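Local coordinates for protein xenavidin (Xenopus tropicalis, PDB 2UZ2) that binds biotin in a pocket of its beta-barrel, as a frog member of the avidin family built as a tetramer, at residues B[81-86]-B[91-96]; B[18-23]-B[117-122]; B[53-56]-B[60-63]. One frame throughout, in Å; residues are numbered along the deposited sequence.

Contact 1: B[81-86]-B[91-96]; sequences QCFLNE and ILHTMW. With BTN (biotin), chain D.
Four backbone hydrogen bonds zip Gln-81 to His-93 and Phe-83 to Ile-91, two to each pair, in an antiparallel beta hairpin; Phe-83 N to Ile-91 O measures 2.9 Å. Between these pairs lies the non-hydrogen-bonded couple Cys-82 and Leu-92, where the CA of Cys-82 makes a C-H...O contact of 3.3 Å with Ile-91 O.

Side-chain packing occupies both faces of the sheet. On one, Leu-92 CD2 rests 3.5 Å from Cys-82 SG, the sulfur of the disulfide to Cys-6. On the other, CD2 of Phe-83 meets the edge of the His-93 imidazole at its CD2, 3.7 Å away, the two side chains crossing at about a right angle. Past the end of strand 75-84, Asn-85, whose OD1 is bonded to Glu-89 N, lies across the Ile-91 side chain.

Biotin is met farther along, where C6 of its thiophane ring sits 3.5 Å above the centre of the Trp-96 indole. With CG between the backbone N and carbonyl carbon (chi1 50°), Trp-96 turns that face to the ligand. A serine here would probably leave biotin C6 without its flat apolar wall and Asn-117 OD1 without the indole N-H.

Gln-81 bonds to Arg-99 of the second subunit, and His-93 through NE2 to Glu-105 of that subunit and through ND1 to Thr-118. Strands 62-68 and 112-121 flank the hairpin formed by strands 75-84 and 90-99.

Contact 2: B[18-23]-B[117-122]; sequences SNLIIE and NTFTRL. With BTN (biotin), chain D.
Leu-20 and Phe-119 meet inside the barrel, with Leu-20 CB 4.1 Å from CE1 of the phenyl ring and the CD2 methyl lying over one ring face. The CG of Leu-20 is anti to its backbone N (chi1 162°), which carries the CD2 branch over that face. No hydrogen bond joins the two segments, and the CA atoms of this pair are 8.3 Å apart; it is side-chain packing between strands that are not neighbours in the sheet.

One residue before the strand, Ser-18 OG donates a 2.7 Å hydrogen bond to the ureido oxygen O3 of biotin. The same hydroxyl oxygen is also bonded to Ser-38 N, which should help fix its rotation and direct its proton to the ligand. The backbone of this serine is held in turn, its N bonded to Asn-14 OD1.

Farther out, Arg-121 forms a salt bridge with Glu-90 and a cation-pi contact with Trp-12. Strand 10-14 comes between strands 19-25 and 112-121 in the closed barrel, while Phe-119 also packs on Leu-92 of strand 90-99 and Tyr-35 of strand 30-36.

Contact 3: B[53-56]-B[60-63]; sequences GYQK and KPTF
Gln-55 and Phe-63 form an antiparallel non-hydrogen-bonded pair with their CA atoms only 4.0 Å apart, and beyond it Lys-56 N donates a 3.0 Å hydrogen bond to Thr-62 O. This is the closing end of a beta hairpin of the avidin barrel, made by strands 49-55 and 62-68. The pair is edged by C-H...O contacts, from Phe-63 CA to Tyr-54 O and from Gln-55 CA to Thr-62 O.

On the face carrying Gln-55 and Phe-63, the two CB atoms touch at 3.8 Å. The phenyl ring then leads away from Gln-55 toward Leu-92 and Thr-94 of strand 90-99, with Phe-31 also against it. Gln-55 and Pro-61 run side by side in the same direction, the amide NE2 lying 3.6 Å from Pro-61 CB.

Lys-56 and Thr-62 work on the opposite face, which is turned to the second subunit. With CG anti to the carbonyl carbon (chi1 -52°), Lys-56 sets that atom 3.1 Å from Thr-62 OG1, and the bend at chi2 keeps CE near the same hydroxyl, at 4.0 Å. Both polar ends find their mates across the interface: Lys-56 NZ bonds to His-68 ND1 and Ser-72 O of the second subunit, and Thr-62 OG1 to its Asp-73 O.

Within the first segment, the Gln-55 amide is held by a 2.8 Å hydrogen bond from NE2 to Lys-56 O, which lies close to the plane of that amide (N-H...O angle 164°), though NE2 is tilted well out of the Lys-56 carbonyl plane.

In the fold
All three contacts belong to one closed antiparallel barrel of eight strands in chain order. Contacts 1 and 3 are hairpins in series, 53-56/60-63 coming before 81-86/91-96, and both are nested inside the long loop closed by contact 2, which joins strands 19-25 and 112-121, one strand apart in the barrel and near the two ends of the chain. Centres of contacts 1 and 2 lie about 11 Å apart, as do those of 1 and 3; the centres of 2 and 3 are about 14 Å apart, and these two do not touch. Biotin is touched by contacts 1 and 2, whereas contacts 1 and 3 both face the second subunit, so the 75-84/90-99 hairpin connects ligand pocket with tetramer interface.

Contact 1: B[81-86]-B[91-96]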
# COMPACT_ATOMS: atom_id res chain seq x y z
N GLN B 81 -7.68 -7.89 -10.53
CA GLN B 81 -8.40 -9.06 -11.00
C GLN B 81 -9.64 -8.60 -11.74
O GLN B 81 -10.27 -7.62 -11.37
CB GLN B 81 -8.76 -9.98 -9.84
CG GLN B 81 -9.29 -11.39 -10.28
CD GLN B 81 -9.47 -12.37 -9.12
OE1 GLN B 81 -9.20 -12.05 -7.95
NE2 GLN B 81 -9.96 -13.55 -9.43
N CYS B 82 -9.99 -9.32 -12.79
CA CYS B 82 -11.21 -9.06 -13.54
C CYS B 82 -12.38 -9.91 -13.03
O CYS B 82 -12.24 -11.14 -12.83
CB CYS B 82 -10.97 -9.34 -15.04
SG CYS B 82 -12.36 -8.82 -16.09
N PHE B 83 -13.53 -9.27 -12.84
CA PHE B 83 -14.76 -9.98 -12.49
C PHE B 83 -15.89 -9.56 -13.43
O PHE B 83 -15.75 -8.60 -14.21
CB PHE B 83 -15.15 -9.67 -11.05
CG PHE B 83 -14.13 -10.08 -10.02
CD1 PHE B 83 -14.12 -11.38 -9.50
CD2 PHE B 83 -13.21 -9.16 -9.53
CE1 PHE B 83 -13.18 -11.74 -8.52
CE2 PHE B 83 -12.26 -9.52 -8.55
CZ PHE B 83 -12.27 -10.82 -8.04
N LEU B 84 -17.00 -10.28 -13.40
CA LEU B 84 -18.24 -9.77 -13.96
C LEU B 84 -19.10 -9.25 -12.82
O LEU B 84 -19.29 -9.95 -11.82
CB LEU B 84 -18.99 -10.86 -14.74
CG LEU B 84 -18.24 -11.41 -15.96
CD1 LEU B 84 -19.02 -12.51 -16.65
CD2 LEU B 84 -17.92 -10.28 -16.96
N ASN B 85 -19.62 -8.03 -12.97
CA ASN B 85 -20.51 -7.47 -11.95
C ASN B 85 -21.93 -8.05 -12.04
O ASN B 85 -22.18 -9.01 -12.80
CB ASN B 85 -20.52 -5.92 -11.99
CG ASN B 85 -21.18 -5.35 -13.27
OD1 ASN B 85 -21.86 -6.05 -14.02
ND2 ASN B 85 -20.96 -4.06 -13.51
N GLU B 86 -22.85 -7.48 -11.27
CA GLU B 86 -24.26 -7.84 -11.27
C GLU B 86 -24.88 -7.86 -12.67
O GLU B 86 -25.59 -8.81 -13.04
CB GLU B 86 -25.06 -6.86 -10.40
CG GLU B 86 -24.43 -6.53 -9.05
CD GLU B 86 -25.04 -7.30 -7.89
OE1 GLU B 86 -25.60 -8.40 -8.11
OE2 GLU B 86 -24.97 -6.80 -6.74
N ILE B 91 -15.34 -5.84 -15.15
CA ILE B 91 -14.75 -4.81 -14.29
C ILE B 91 -13.36 -5.27 -13.84
O ILE B 91 -13.18 -6.44 -13.50
CB ILE B 91 -15.65 -4.48 -13.06
CG1 ILE B 91 -17.07 -4.08 -13.51
CG2 ILE B 91 -15.01 -3.40 -12.18
CD1 ILE B 91 -17.90 -3.41 -12.43
N LEU B 92 -12.41 -4.35 -13.85
CA LEU B 92 -11.08 -4.68 -13.35
C LEU B 92 -10.93 -3.95 -12.03
O LEU B 92 -10.93 -2.70 -12.02
CB LEU B 92 -9.99 -4.22 -14.30
CG LEU B 92 -10.15 -4.53 -15.78
CD1 LEU B 92 -8.97 -4.00 -16.57
CD2 LEU B 92 -10.27 -6.03 -15.96
N HIS B 93 -10.78 -4.69 -10.94
CA HIS B 93 -10.41 -4.12 -9.65
C HIS B 93 -8.91 -4.12 -9.50
O HIS B 93 -8.28 -5.17 -9.51
CB HIS B 93 -11.04 -4.90 -8.47
CG HIS B 93 -12.52 -4.74 -8.36
ND1 HIS B 93 -13.14 -3.52 -8.24
CD2 HIS B 93 -13.51 -5.66 -8.28
CE1 HIS B 93 -14.44 -3.69 -8.14
NE2 HIS B 93 -14.69 -4.98 -8.17
N THR B 94 -8.32 -2.93 -9.31
CA THR B 94 -6.88 -2.78 -9.24
C THR B 94 -6.43 -1.95 -8.04
O THR B 94 -7.16 -1.13 -7.50
CB THR B 94 -6.29 -2.06 -10.49
OG1 THR B 94 -6.57 -0.66 -10.45
CG2 THR B 94 -6.87 -2.73 -11.82
N MET B 95 -5.19 -2.22 -7.66
CA MET B 95 -4.47 -1.29 -6.82
C MET B 95 -3.17 -0.98 -7.50
O MET B 95 -2.70 -1.74 -8.38
CB MET B 95 -4.28 -1.89 -5.46
CG MET B 95 -5.62 -2.21 -4.84
SD MET B 95 -5.48 -2.42 -3.10
CE MET B 95 -5.34 -0.70 -2.59
N TRP B 96 -2.61 0.18 -7.19
CA TRP B 96 -1.43 0.65 -7.88
C TRP B 96 -0.40 1.25 -6.93
O TRP B 96 -0.76 1.67 -5.84
CB TRP B 96 -1.77 1.68 -8.99
CG TRP B 96 -2.68 2.83 -8.57
CD1 TRP B 96 -4.02 2.91 -8.75
CD2 TRP B 96 -2.28 4.04 -7.93
NE1 TRP B 96 -4.51 4.10 -8.25
CE2 TRP B 96 -3.47 4.82 -7.74
CE3 TRP B 96 -1.06 4.55 -7.48
CZ2 TRP B 96 -3.45 6.09 -7.14
CZ3 TRP B 96 -1.06 5.84 -6.85
CH2 TRP B 96 -2.23 6.58 -6.72
C11 BTN D . 3.64 11.69 -13.14
O11 BTN D . 4.80 11.73 -12.66
O12 BTN D . 2.94 12.72 -13.02
C10 BTN D . 3.11 10.45 -13.83
C9 BTN D . 1.59 10.45 -13.92
C8 BTN D . 0.97 9.72 -12.71
C7 BTN D . -0.44 9.21 -12.98
C2 BTN D . -1.03 8.46 -11.78
S1 BTN D . -0.30 6.97 -11.59
C6 BTN D . -1.74 6.30 -10.67
C5 BTN D . -3.01 7.08 -10.98
N1 BTN D . -3.96 6.41 -11.87
C3 BTN D . -4.15 7.13 -12.99
O3 BTN D . -5.20 6.99 -13.91
N2 BTN D . -3.20 8.07 -13.09
C4 BTN D . -2.56 8.29 -11.80

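Contact 2: B[18-23]-B[117-122]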
# COMPACT_ATOMS: atom_id res chain seq x y z
N SER B 18 -9.10 8.22 -17.03
CA SER B 18 -7.90 7.67 -17.67
C SER B 18 -8.28 6.49 -18.55
O SER B 18 -9.25 5.80 -18.27
CB SER B 18 -6.86 7.22 -16.64
OG SER B 18 -6.52 8.34 -15.83
N ASN B 19 -7.51 6.31 -19.61
CA ASN B 19 -7.80 5.33 -20.63
C ASN B 19 -6.70 4.28 -20.70
O ASN B 19 -5.53 4.62 -20.95
CB ASN B 19 -7.93 6.10 -21.94
CG ASN B 19 -8.20 5.22 -23.13
OD1 ASN B 19 -9.03 4.30 -23.06
ND2 ASN B 19 -7.54 5.53 -24.25
N LEU B 20 -7.06 3.00 -20.48
CA LEU B 20 -6.11 1.88 -20.53
C LEU B 20 -6.42 1.12 -21.83
O LEU B 20 -7.57 0.79 -22.05
CB LEU B 20 -6.32 0.97 -19.31
CG LEU B 20 -5.74 -0.45 -19.42
CD1 LEU B 20 -4.17 -0.43 -19.47
CD2 LEU B 20 -6.28 -1.30 -18.25
N ILE B 21 -5.42 0.91 -22.67
CA ILE B 21 -5.67 0.13 -23.92
C ILE B 21 -4.72 -1.04 -23.91
O ILE B 21 -3.51 -0.88 -23.77
CB ILE B 21 -5.49 0.97 -25.21
CG1 ILE B 21 -6.45 2.16 -25.19
CG2 ILE B 21 -5.74 0.05 -26.47
CD1 ILE B 21 -6.35 3.05 -26.44
N ILE B 22 -5.27 -2.23 -24.02
CA ILE B 22 -4.44 -3.44 -24.12
C ILE B 22 -4.53 -3.92 -25.56
O ILE B 22 -5.63 -4.27 -26.03
CB ILE B 22 -4.84 -4.50 -23.07
CG1 ILE B 22 -4.48 -3.93 -21.68
CG2 ILE B 22 -4.05 -5.83 -23.27
CD1 ILE B 22 -4.88 -4.73 -20.48
N GLU B 23 -3.37 -3.92 -26.23
CA GLU B 23 -3.25 -4.11 -27.68
C GLU B 23 -3.34 -5.59 -28.04
O GLU B 23 -3.96 -5.96 -29.03
CB GLU B 23 -1.88 -3.59 -28.17
CG GLU B 23 -1.69 -2.06 -28.20
CD GLU B 23 -0.20 -1.60 -28.11
OE1 GLU B 23 0.75 -2.44 -28.08
OE2 GLU B 23 0.03 -0.37 -28.08
N ASN B 117 -8.02 1.66 -8.25
CA ASN B 117 -9.03 2.10 -9.19
C ASN B 117 -9.75 0.92 -9.78
O ASN B 117 -9.18 -0.18 -9.88
CB ASN B 117 -8.40 2.87 -10.34
CG ASN B 117 -8.18 4.33 -10.00
OD1 ASN B 117 -7.06 4.70 -9.72
ND2 ASN B 117 -9.26 5.16 -9.99
N THR B 118 -11.00 1.16 -10.16
CA THR B 118 -11.74 0.14 -10.91
C THR B 118 -11.89 0.63 -12.36
O THR B 118 -12.19 1.82 -12.61
CB THR B 118 -13.11 -0.22 -10.26
OG1 THR B 118 -12.89 -0.93 -9.02
CG2 THR B 118 -13.95 -1.09 -11.17
N PHE B 119 -11.66 -0.28 -13.30
CA PHE B 119 -11.79 0.04 -14.73
C PHE B 119 -13.02 -0.65 -15.30
O PHE B 119 -13.30 -1.77 -14.94
CB PHE B 119 -10.55 -0.41 -15.51
CG PHE B 119 -9.31 0.37 -15.18
CD1 PHE B 119 -8.88 1.42 -15.99
CD2 PHE B 119 -8.53 0.03 -14.06
CE1 PHE B 119 -7.71 2.13 -15.67
CE2 PHE B 119 -7.35 0.72 -13.76
CZ PHE B 119 -6.94 1.77 -14.59
N THR B 120 -13.74 0.04 -16.20
CA THR B 120 -14.87 -0.56 -16.89
C THR B 120 -14.71 -0.33 -18.40
O THR B 120 -13.81 0.38 -18.84
CB THR B 120 -16.18 0.08 -16.47
OG1 THR B 120 -16.13 1.48 -16.76
CG2 THR B 120 -16.41 -0.10 -14.96
N ARG B 121 -15.58 -0.92 -19.19
CA ARG B 121 -15.60 -0.62 -20.62
C ARG B 121 -16.17 0.76 -20.88
O ARG B 121 -16.88 1.34 -20.03
CB ARG B 121 -16.39 -1.68 -21.38
CG ARG B 121 -15.80 -3.04 -21.22
CD ARG B 121 -14.42 -3.06 -21.75
NE ARG B 121 -14.00 -4.43 -22.01
CZ ARG B 121 -12.88 -4.75 -22.64
NH1 ARG B 121 -12.07 -3.79 -23.08
NH2 ARG B 121 -12.58 -6.03 -22.85
N LEU B 122 -15.84 1.30 -22.05
CA LEU B 122 -16.33 2.63 -22.44
C LEU B 122 -17.83 2.54 -22.74
O LEU B 122 -18.29 1.64 -23.46
CB LEU B 122 -15.49 3.18 -23.61
CG LEU B 122 -14.11 3.80 -23.28
CD1 LEU B 122 -13.31 3.06 -22.19
CD2 LEU B 122 -13.20 3.97 -24.51
C11 BTN D . 3.64 11.69 -13.14
O11 BTN D . 4.80 11.73 -12.66
O12 BTN D . 2.94 12.72 -13.02
C10 BTN D . 3.11 10.45 -13.83
C9 BTN D . 1.59 10.45 -13.92
C8 BTN D . 0.97 9.72 -12.71
C7 BTN D . -0.44 9.21 -12.98
C2 BTN D . -1.03 8.46 -11.78
S1 BTN D . -0.30 6.97 -11.59
C6 BTN D . -1.74 6.30 -10.67
C5 BTN D . -3.01 7.08 -10.98
N1 BTN D . -3.96 6.41 -11.87
C3 BTN D . -4.15 7.13 -12.99
O3 BTN D . -5.20 6.99 -13.91
N2 BTN D . -3.20 8.07 -13.09
C4 BTN D . -2.56 8.29 -11.80

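Contact 3: B[53-56]-B[60-63]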
# COMPACT_ATOMS: atom_id res chain seq x y z
N GLY B 53 2.83 -6.13 -19.34
CA GLY B 53 2.43 -6.87 -18.16
C GLY B 53 2.04 -8.28 -18.52
O GLY B 53 2.39 -8.80 -19.60
N TYR B 54 1.37 -8.91 -17.56
CA TYR B 54 0.90 -10.31 -17.74
C TYR B 54 -0.44 -10.48 -17.10
O TYR B 54 -0.71 -9.88 -16.04
CB TYR B 54 1.78 -11.28 -17.00
CG TYR B 54 3.20 -11.44 -17.45
CD1 TYR B 54 3.56 -12.27 -18.51
CD2 TYR B 54 4.19 -10.78 -16.72
CE1 TYR B 54 4.92 -12.40 -18.87
CE2 TYR B 54 5.45 -10.91 -17.01
CZ TYR B 54 5.84 -11.67 -18.05
OH TYR B 54 7.18 -11.73 -18.28
N GLN B 55 -1.25 -11.33 -17.73
CA GLN B 55 -2.45 -11.86 -17.10
C GLN B 55 -2.37 -13.36 -17.00
O GLN B 55 -1.69 -14.00 -17.83
CB GLN B 55 -3.72 -11.46 -17.86
CG GLN B 55 -3.88 -12.06 -19.26
CD GLN B 55 -5.28 -11.98 -19.81
OE1 GLN B 55 -5.51 -11.26 -20.78
NE2 GLN B 55 -6.23 -12.72 -19.22
N LYS B 56 -3.09 -13.90 -16.04
CA LYS B 56 -3.47 -15.32 -16.09
C LYS B 56 -4.54 -15.52 -17.15
O LYS B 56 -5.39 -14.65 -17.34
CB LYS B 56 -4.00 -15.80 -14.77
CG LYS B 56 -3.11 -15.51 -13.62
CD LYS B 56 -1.82 -16.25 -13.69
CE LYS B 56 -0.87 -15.64 -12.75
NZ LYS B 56 0.45 -16.37 -12.53
N LYS B 60 -11.81 -15.31 -14.40
CA LYS B 60 -11.59 -14.20 -13.47
C LYS B 60 -10.09 -13.91 -13.32
O LYS B 60 -9.52 -14.02 -12.23
CB LYS B 60 -12.27 -14.47 -12.13
CG LYS B 60 -13.77 -14.70 -12.26
CD LYS B 60 -14.35 -15.15 -10.93
CE LYS B 60 -15.78 -15.57 -11.09
NZ LYS B 60 -16.01 -16.84 -10.36
N PRO B 61 -9.44 -13.54 -14.42
CA PRO B 61 -7.99 -13.49 -14.44
C PRO B 61 -7.42 -12.38 -13.54
O PRO B 61 -7.90 -11.24 -13.56
CB PRO B 61 -7.68 -13.17 -15.91
CG PRO B 61 -8.87 -12.39 -16.40
CD PRO B 61 -10.02 -13.11 -15.71
N THR B 62 -6.36 -12.70 -12.81
CA THR B 62 -5.49 -11.69 -12.18
C THR B 62 -4.51 -11.17 -13.22
O THR B 62 -4.30 -11.83 -14.27
CB THR B 62 -4.70 -12.29 -11.03
OG1 THR B 62 -4.00 -13.46 -11.51
CG2 THR B 62 -5.63 -12.67 -9.91
N PHE B 63 -3.90 -10.01 -12.97
CA PHE B 63 -2.97 -9.45 -13.97
C PHE B 63 -2.13 -8.39 -13.28
O PHE B 63 -2.46 -7.96 -12.16
CB PHE B 63 -3.75 -8.78 -15.11
CG PHE B 63 -4.75 -7.74 -14.62
CD1 PHE B 63 -4.35 -6.44 -14.38
CD2 PHE B 63 -6.07 -8.11 -14.40
CE1 PHE B 63 -5.28 -5.47 -13.89
CE2 PHE B 63 -7.00 -7.17 -13.95
CZ PHE B 63 -6.61 -5.87 -13.68